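Local coordinates for protein viral CASP8 and FADD-like apoptosis regulator (Molluscum contagiosum virus subtype 1, PDB 2BBR) that blocks death-receptor-induced apoptosis by interfering with caspase-8 recruitment and activation at the death-inducing signalling complex, and suppresses host NF-kappa-B activation, at residues A[18-23]-A[65-70]; A[128-133]-A[140-145]. All coordinates share one frame; numbering follows the deposited sequence.

Contact 1: A[18-23]-A[65-70]; sequences EELDSH and YVLQRM
Bends at chi2 (-59°) and chi3 (-61°) curl the Arg69 side chain and bring its guanidinium group to the backbone of Glu19. There NH1 of Arg69 donates to O of Glu19 at 3.0 Å. The N-H...O angle is 168°, so the bond is nearly straight. The carbonyl oxygen lies at the guanidinium edge and in its plane, but NH1 sits above the carbonyl plane. A water closes the arrangement. It donates to O and OE1 of Glu19 and accepts from NH2 of Arg69, 3.0 Å from that atom. The Glu19 carboxylate thus meets the arginine through water, with OE1 4.8 Å from NH2.

Leu20 provides the apolar part. Its CD2 lies 3.7 Å from NH1 of Arg69, obliquely to the guanidinium group. The same methyl meets CD1 of Leu67 at 4.0 Å, and the two leucine side chains cross at about a right angle.

Asp71 and Glu24 form salt bridges with NH2 and NH1 of Arg69, so acidic groups of two helices also hold the guanidinium. Leu20 and Leu67 both rest on Leu28 of helix 22-31. Gln68 has positive phi and ends helix 57-66 in a Schellman motif; Arg69 follows as the N-cap residue of helix 70-77. The contact joins two interhelical turns of the first death effector domain, an all-helical fold of the death superfamily.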
loop_
_atom_site.group_PDB
_atom_site.type_symbol
_atom_site.label_atom_id
_atom_site.label_comp_id
_atom_site.label_asym_id
_atom_site.label_seq_id
_atom_site.Cartn_x
_atom_site.Cartn_y
_atom_site.Cartn_z
ATOM N N GLU A 18 -5.772 15.681 8.649
ATOM C CA GLU A 18 -7.051 15.852 9.326
ATOM C C GLU A 18 -8.194 15.499 8.384
ATOM O O GLU A 18 -9.347 15.384 8.804
ATOM C CB GLU A 18 -7.204 17.297 9.804
ATOM C CG GLU A 18 -6.196 17.710 10.863
ATOM C CD GLU A 18 -6.295 19.179 11.220
ATOM O OE1 GLU A 18 -7.394 19.626 11.611
ATOM O OE2 GLU A 18 -5.270 19.887 11.113
ATOM N N GLU A 19 -7.869 15.321 7.108
ATOM C CA GLU A 19 -8.878 14.995 6.111
ATOM C C GLU A 19 -9.057 13.501 5.886
ATOM O O GLU A 19 -9.972 13.091 5.182
ATOM C CB GLU A 19 -8.537 15.671 4.781
ATOM C CG GLU A 19 -8.495 17.190 4.858
ATOM C CD GLU A 19 -9.800 17.778 5.357
ATOM O OE1 GLU A 19 -10.843 17.550 4.708
ATOM O OE2 GLU A 19 -9.784 18.467 6.399
ATOM N N LEU A 20 -8.191 12.690 6.485
ATOM C CA LEU A 20 -8.266 11.244 6.314
ATOM C C LEU A 20 -8.931 10.577 7.509
ATOM O O LEU A 20 -8.798 11.042 8.640
ATOM C CB LEU A 20 -6.860 10.670 6.130
ATOM C CG LEU A 20 -5.992 11.315 5.048
ATOM C CD1 LEU A 20 -4.622 10.670 5.058
ATOM C CD2 LEU A 20 -6.646 11.162 3.685
ATOM N N ASP A 21 -9.646 9.485 7.257
ATOM C CA ASP A 21 -10.302 8.757 8.335
ATOM C C ASP A 21 -9.392 7.618 8.778
ATOM O O ASP A 21 -8.290 7.459 8.248
ATOM C CB ASP A 21 -11.681 8.240 7.890
ATOM C CG ASP A 21 -11.604 7.200 6.786
ATOM O OD1 ASP A 21 -12.633 6.996 6.105
ATOM O OD2 ASP A 21 -10.538 6.575 6.602
ATOM N N SER A 22 -9.842 6.829 9.748
ATOM C CA SER A 22 -9.035 5.732 10.269
ATOM C C SER A 22 -8.639 4.680 9.242
ATOM O O SER A 22 -7.545 4.125 9.316
ATOM C CB SER A 22 -9.754 5.063 11.444
ATOM O OG SER A 22 -9.885 5.959 12.534
ATOM N N HIS A 23 -9.521 4.391 8.293
ATOM C CA HIS A 23 -9.194 3.397 7.279
ATOM C C HIS A 23 -8.059 3.929 6.407
ATOM O O HIS A 23 -7.073 3.235 6.153
ATOM C CB HIS A 23 -10.408 3.084 6.407
ATOM C CG HIS A 23 -10.162 1.993 5.414
ATOM N ND1 HIS A 23 -10.003 0.673 5.781
ATOM C CD2 HIS A 23 -10.009 2.027 4.068
ATOM C CE1 HIS A 23 -9.765 -0.056 4.706
ATOM N NE2 HIS A 23 -9.764 0.742 3.653
ATOM N N TYR A 65 -3.402 9.645 -4.578
ATOM C CA TYR A 65 -3.960 8.960 -5.736
ATOM C C TYR A 65 -4.393 7.543 -5.359
ATOM O O TYR A 65 -5.498 7.110 -5.688
ATOM C CB TYR A 65 -2.930 8.887 -6.859
ATOM C CG TYR A 65 -3.472 8.241 -8.112
ATOM C CD1 TYR A 65 -4.142 8.995 -9.072
ATOM C CD2 TYR A 65 -3.356 6.864 -8.317
ATOM C CE1 TYR A 65 -4.685 8.396 -10.207
ATOM C CE2 TYR A 65 -3.898 6.257 -9.448
ATOM C CZ TYR A 65 -4.561 7.033 -10.387
ATOM O OH TYR A 65 -5.107 6.438 -11.504
ATOM N N VAL A 66 -3.518 6.825 -4.663
ATOM C CA VAL A 66 -3.826 5.464 -4.249
ATOM C C VAL A 66 -5.065 5.434 -3.353
ATOM O O VAL A 66 -5.849 4.488 -3.406
ATOM C CB VAL A 66 -2.618 4.826 -3.515
ATOM C CG1 VAL A 66 -3.007 3.475 -2.930
ATOM C CG2 VAL A 66 -1.458 4.657 -4.488
ATOM N N LEU A 67 -5.243 6.474 -2.541
ATOM C CA LEU A 67 -6.398 6.574 -1.647
ATOM C C LEU A 67 -7.620 7.088 -2.403
ATOM O O LEU A 67 -8.711 7.196 -1.840
ATOM C CB LEU A 67 -6.102 7.524 -0.482
ATOM C CG LEU A 67 -5.063 7.126 0.568
ATOM C CD1 LEU A 67 -4.919 8.244 1.589
ATOM C CD2 LEU A 67 -5.488 5.839 1.251
ATOM N N GLN A 68 -7.423 7.418 -3.673
ATOM C CA GLN A 68 -8.494 7.919 -4.521
ATOM C C GLN A 68 -9.072 9.232 -4.003
ATOM O O GLN A 68 -10.262 9.502 -4.165
ATOM C CB GLN A 68 -9.600 6.867 -4.643
ATOM C CG GLN A 68 -9.150 5.593 -5.341
ATOM C CD GLN A 68 -8.814 5.818 -6.803
ATOM O OE1 GLN A 68 -9.694 6.109 -7.613
ATOM N NE2 GLN A 68 -7.536 5.692 -7.146
ATOM N N ARG A 69 -8.226 10.046 -3.379
ATOM C CA ARG A 69 -8.662 11.335 -2.862
ATOM C C ARG A 69 -8.334 12.427 -3.875
ATOM O O ARG A 69 -7.450 13.260 -3.670
ATOM C CB ARG A 69 -8.004 11.619 -1.507
ATOM C CG ARG A 69 -8.474 10.679 -0.392
ATOM C CD ARG A 69 -9.982 10.766 -0.181
ATOM N NE ARG A 69 -10.398 12.111 0.208
ATOM C CZ ARG A 69 -10.445 12.556 1.460
ATOM N NH1 ARG A 69 -10.107 11.764 2.467
ATOM N NH2 ARG A 69 -10.823 13.804 1.703
ATOM N N MET A 70 -9.060 12.402 -4.987
ATOM C CA MET A 70 -8.852 13.380 -6.043
ATOM C C MET A 70 -9.239 14.775 -5.564
ATOM O O MET A 70 -8.789 15.775 -6.118
ATOM C CB MET A 70 -9.651 12.997 -7.288
ATOM C CG MET A 70 -8.976 11.954 -8.179
ATOM S SD MET A 70 -8.491 10.427 -7.341
ATOM C CE MET A 70 -7.682 9.532 -8.676
HETATM O O HOH W 1 -11.979 15.211 4.047
#

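Contact 2: A[128-133]-A[140-145]; sequences TALSES and VLALEN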
loop_
_atom_site.group_PDB
_atom_site.type_symbol
_atom_site.label_atom_id
_atom_site.label_comp_id
_atom_site.label_asym_id
_atom_site.label_seq_id
_atom_site.Cartn_x
_atom_site.Cartn_y
_atom_site.Cartn_z
ATOM N N THR A 128 -3.885 -15.677 15.538
ATOM C CA THR A 128 -3.621 -14.692 16.584
ATOM C C THR A 128 -3.269 -13.314 16.032
ATOM O O THR A 128 -3.205 -12.337 16.780
ATOM C CB THR A 128 -2.475 -15.148 17.510
ATOM O OG1 THR A 128 -1.275 -15.313 16.744
ATOM C CG2 THR A 128 -2.830 -16.462 18.188
ATOM N N ALA A 129 -3.042 -13.234 14.724
ATOM C CA ALA A 129 -2.695 -11.968 14.092
ATOM C C ALA A 129 -3.858 -11.423 13.277
ATOM O O ALA A 129 -3.779 -10.327 12.722
ATOM C CB ALA A 129 -1.477 -12.153 13.194
ATOM N N LEU A 130 -4.941 -12.191 13.213
ATOM C CA LEU A 130 -6.111 -11.793 12.444
ATOM C C LEU A 130 -7.412 -11.945 13.220
ATOM O O LEU A 130 -7.554 -12.842 14.055
ATOM C CB LEU A 130 -6.200 -12.633 11.172
ATOM C CG LEU A 130 -5.001 -12.594 10.224
ATOM C CD1 LEU A 130 -5.164 -13.667 9.159
ATOM C CD2 LEU A 130 -4.887 -11.212 9.598
ATOM N N SER A 131 -8.362 -11.061 12.932
ATOM C CA SER A 131 -9.673 -11.097 13.566
ATOM C C SER A 131 -10.687 -10.609 12.542
ATOM O O SER A 131 -10.319 -10.226 11.428
ATOM C CB SER A 131 -9.713 -10.191 14.800
ATOM O OG SER A 131 -9.707 -8.823 14.433
ATOM N N GLU A 132 -11.959 -10.614 12.926
ATOM C CA GLU A 132 -13.029 -10.180 12.038
ATOM C C GLU A 132 -12.926 -8.698 11.690
ATOM O O GLU A 132 -13.643 -8.207 10.819
ATOM C CB GLU A 132 -14.386 -10.488 12.676
ATOM C CG GLU A 132 -14.565 -11.969 12.978
ATOM C CD GLU A 132 -15.932 -12.307 13.535
ATOM O OE1 GLU A 132 -16.930 -12.161 12.801
ATOM O OE2 GLU A 132 -16.007 -12.724 14.711
ATOM N N SER A 133 -12.031 -7.983 12.364
ATOM C CA SER A 133 -11.859 -6.565 12.082
ATOM C C SER A 133 -10.610 -6.287 11.247
ATOM O O SER A 133 -10.356 -5.145 10.869
ATOM C CB SER A 133 -11.792 -5.767 13.387
ATOM O OG SER A 133 -10.690 -6.170 14.180
ATOM N N VAL A 140 -2.222 -8.817 4.637
ATOM C CA VAL A 140 -0.968 -8.861 3.890
ATOM C C VAL A 140 0.227 -8.816 4.843
ATOM O O VAL A 140 1.156 -9.613 4.716
ATOM C CB VAL A 140 -0.877 -7.698 2.873
ATOM C CG1 VAL A 140 0.498 -7.690 2.202
ATOM C CG2 VAL A 140 -1.975 -7.839 1.829
ATOM N N LEU A 141 0.204 -7.904 5.807
ATOM C CA LEU A 141 1.312 -7.822 6.748
ATOM C C LEU A 141 1.446 -9.109 7.557
ATOM O O LEU A 141 2.561 -9.558 7.828
ATOM C CB LEU A 141 1.141 -6.619 7.681
ATOM C CG LEU A 141 1.297 -5.247 7.014
ATOM C CD1 LEU A 141 1.082 -4.156 8.052
ATOM C CD2 LEU A 141 2.680 -5.113 6.390
ATOM N N ALA A 142 0.322 -9.701 7.947
ATOM C CA ALA A 142 0.362 -10.944 8.710
ATOM C C ALA A 142 1.038 -12.044 7.889
ATOM O O ALA A 142 1.850 -12.813 8.410
ATOM C CB ALA A 142 -1.044 -11.365 9.109
ATOM N N LEU A 143 0.701 -12.122 6.605
ATOM C CA LEU A 143 1.308 -13.117 5.727
ATOM C C LEU A 143 2.798 -12.826 5.554
ATOM O O LEU A 143 3.616 -13.744 5.534
ATOM C CB LEU A 143 0.613 -13.118 4.362
ATOM C CG LEU A 143 -0.823 -13.652 4.337
ATOM C CD1 LEU A 143 -1.494 -13.257 3.032
ATOM C CD2 LEU A 143 -0.831 -15.161 4.519
ATOM N N GLU A 144 3.148 -11.548 5.431
ATOM C CA GLU A 144 4.546 -11.154 5.284
ATOM C C GLU A 144 5.344 -11.537 6.520
ATOM O O GLU A 144 6.472 -12.018 6.427
ATOM C CB GLU A 144 4.674 -9.636 5.141
ATOM C CG GLU A 144 4.456 -9.055 3.768
ATOM C CD GLU A 144 4.703 -7.555 3.757
ATOM O OE1 GLU A 144 5.690 -7.110 4.389
ATOM O OE2 GLU A 144 3.916 -6.831 3.120
ATOM N N ASN A 145 4.752 -11.305 7.684
ATOM C CA ASN A 145 5.440 -11.560 8.935
ATOM C C ASN A 145 5.809 -13.005 9.219
ATOM O O ASN A 145 6.702 -13.258 10.033
ATOM C CB ASN A 145 4.653 -10.943 10.098
ATOM C CG ASN A 145 4.657 -9.424 10.048
ATOM O OD1 ASN A 145 5.514 -8.823 9.399
ATOM N ND2 ASN A 145 3.712 -8.795 10.743
#
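Within the second death effector domain, the loop leading into helix 136-145 folds back against that same helix. Ala142 is the helix residue that receives it, with its CB directed at the loop. CD2 of Leu130 touches CB of Ala142 at 3.9 Å. CB of Ala129 meets the same methyl at 4.2 Å. One alanine methyl therefore takes both loop side chains. The small side chain allows a close backbone approach, with CA of Ala129 6.3 Å from CA of Ala142.

At Leu130, CG stands anti to the carbonyl carbon (chi1 -58°), and with chi2 near 170° the CD2 branch is the one that meets Ala142. No hydrogen bond crosses between the two segments, and the contact is small and apolar.

Further along the loop, Ser131 OG accepts from the backbone N of Ser133 at 3.2 Å, forming an ST turn. The hydroxyl of Ser133 also donates to Ser131 OG, at 2.8 Å. The backbone N of Ser131 is bonded to Ser134 OG, just ahead of the helix. Val140 and Leu143 of the helix pack on Leu157 of helix 155-163. The arrangement is local loop-on-helix packing in the helical bundle of a death effector domain.

How the contacts relate
The contacts lie in series along one chain, one in each of its tandem death effector domains. Their centres are 22 Å apart. Their nearest atoms are about 8 Å apart, so they do not touch. Contact 1 is partly polar and lies at the surface; contact 2 is apolar and partly buried. Helix 22-31, which starts in segment 18-23, connects their surroundings: its Leu28 touches Leu20 and Leu67 of contact 1, while its Phe30 touches Val140 and Leu141 of helix 136-145. His23 of segment 18-23 hydrogen-bonds to Glu105 and to Arg135, which directly precedes helix 136-145, and so ties this segment to the second domain. An azide ion binds at Leu88, Arg95 and Lys98; Val66 of segment 65-70 touches Lys98.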